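Long-range contact in Ika4 (Synthetic construct, PDB 6G6Q), which is a computationally designed protein of WD40-type repeats, intended to form a symmetrical eight-bladed beta-propeller, with no known biological function: residues G31-T36 against Q55-A60. Numbering follows the deposited sequence.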
loop_
_atom_site.group_PDB
_atom_site.type_symbol
_atom_site.label_atom_id
_atom_site.label_comp_id
_atom_site.label_asym_id
_atom_site.label_seq_id
_atom_site.Cartn_x
_atom_site.Cartn_y
_atom_site.Cartn_z
ATOM N N GLY A 31 -9.367 8.674 -1.912
ATOM C CA GLY A 31 -9.321 9.040 -3.314
ATOM C C GLY A 31 -10.132 8.065 -4.143
ATOM O O GLY A 31 -10.236 6.882 -3.812
ATOM N N ALA A 32 -10.706 8.569 -5.234
ATOM C CA ALA A 32 -11.630 7.794 -6.047
ATOM C C ALA A 32 -11.227 7.839 -7.516
ATOM O O ALA A 32 -10.388 8.641 -7.939
ATOM C CB ALA A 32 -13.071 8.290 -5.876
ATOM N N ALA A 33 -11.863 6.963 -8.300
ATOM C CA ALA A 33 -11.539 6.806 -9.712
ATOM C C ALA A 33 -11.996 7.977 -10.571
ATOM O O ALA A 33 -11.563 8.078 -11.723
ATOM C CB ALA A 33 -12.152 5.513 -10.243
ATOM N N ASP A 34 -12.855 8.852 -10.055
ATOM C CA ASP A 34 -13.275 10.039 -10.787
ATOM C C ASP A 34 -12.369 11.238 -10.529
ATOM O O ASP A 34 -12.674 12.344 -10.989
ATOM C CB ASP A 34 -14.724 10.390 -10.437
ATOM C CG ASP A 34 -14.914 10.711 -8.962
ATOM O OD1 ASP A 34 -13.961 10.530 -8.173
ATOM O OD2 ASP A 34 -16.025 11.147 -8.590
ATOM N N GLY A 35 -11.269 11.048 -9.801
ATOM C CA GLY A 35 -10.340 12.115 -9.505
ATOM C C GLY A 35 -10.586 12.839 -8.202
ATOM O O GLY A 35 -9.738 13.641 -7.788
ATOM N N THR A 36 -11.707 12.582 -7.538
ATOM C CA THR A 36 -12.056 13.310 -6.331
ATOM C C THR A 36 -11.226 12.834 -5.143
ATOM O O THR A 36 -10.795 11.679 -5.075
ATOM C CB THR A 36 -13.545 13.150 -6.022
ATOM O OG1 THR A 36 -13.854 11.763 -5.842
ATOM C CG2 THR A 36 -14.386 13.702 -7.166
ATOM N N GLN A 55 -7.426 15.620 -12.339
ATOM C CA GLN A 55 -8.178 15.489 -13.579
ATOM C C GLN A 55 -8.315 14.040 -14.027
ATOM O O GLN A 55 -8.757 13.789 -15.153
ATOM C CB GLN A 55 -7.517 16.317 -14.683
ATOM C CG GLN A 55 -7.560 17.814 -14.436
ATOM C CD GLN A 55 -8.976 18.356 -14.405
ATOM O OE1 GLN A 55 -9.869 17.827 -15.067
ATOM N NE2 GLN A 55 -9.188 19.416 -13.633
ATOM N N SER A 56 -7.955 13.093 -13.168
ATOM C CA SER A 56 -7.941 11.681 -13.516
ATOM C C SER A 56 -7.988 10.880 -12.222
ATOM O O SER A 56 -7.796 11.421 -11.131
ATOM C CB SER A 56 -6.703 11.337 -14.350
ATOM O OG SER A 56 -6.571 9.941 -14.507
ATOM N N GLU A 57 -8.248 9.577 -12.358
ATOM C CA GLU A 57 -8.322 8.685 -11.205
ATOM C C GLU A 57 -7.083 8.817 -10.328
ATOM O O GLU A 57 -5.952 8.705 -10.808
ATOM C CB GLU A 57 -8.478 7.236 -11.673
ATOM C CG GLU A 57 -7.940 6.195 -10.686
ATOM C CD GLU A 57 -7.988 4.777 -11.238
ATOM O OE1 GLU A 57 -8.442 4.597 -12.388
ATOM O OE2 GLU A 57 -7.571 3.842 -10.522
ATOM N N VAL A 58 -7.295 9.073 -9.041
ATOM C CA VAL A 58 -6.167 9.137 -8.123
ATOM C C VAL A 58 -5.789 7.705 -7.758
ATOM O O VAL A 58 -6.648 6.887 -7.399
ATOM C CB VAL A 58 -6.493 10.006 -6.888
ATOM C CG1 VAL A 58 -7.836 10.725 -7.052
ATOM C CG2 VAL A 58 -6.403 9.225 -5.563
ATOM N N THR A 59 -4.510 7.378 -7.927
ATOM C CA THR A 59 -4.034 6.010 -7.807
ATOM C C THR A 59 -3.232 5.755 -6.541
ATOM O O THR A 59 -2.988 4.589 -6.209
ATOM C CB THR A 59 -3.178 5.640 -9.032
ATOM O OG1 THR A 59 -2.157 6.629 -9.222
ATOM C CG2 THR A 59 -4.043 5.575 -10.289
ATOM N N ALA A 60 -2.827 6.799 -5.821
ATOM C CA ALA A 60 -1.976 6.611 -4.658
ATOM C C ALA A 60 -2.119 7.804 -3.725
ATOM O O ALA A 60 -2.275 8.942 -4.177
ATOM C CB ALA A 60 -0.512 6.424 -5.074
#
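With chi1 of Val58 close to eclipsed (-8°), its two methyls are spread over the end of strand 27-32 and the turn that follows it: CG2 lies 3.7 Å from Gly31 CA, while CG1 lies 3.4 Å from Ala32 O, with Gly35 O and Thr36 O next. Glu57 turns CG to the far side from its own N (chi1 153°), which lays CB and CG along the Ala33 backbone, CB being 3.2 Å from Ala33 O. One weak hydrogen bond crosses the contact, from Val58 N to Ala32 O at 3.3 Å. The same oxygen accepts from Gly35 N, closing a type I turn over Ala32-Gly35. At the end of this turn Gly35 CA approaches Ser56 O (3.1 Å) in a bent CA-H...O contact (124° at H). Asp34 OD1 takes two bonds from Thr36 just after the turn: from N, above the carboxylate plane, forming an Asx turn, and from OG1 on its syn side. Thr36 OG1 also hydrogen-bonds ND1 of His14, tying the turn to the 14-16 loop. The contact thus joins adjacent propeller blades, setting the hairpin between strands 27-32 and 37-41 against the entry to innermost strand 58-64, with strand 18-24 touching Ala33, Glu57 and Val58.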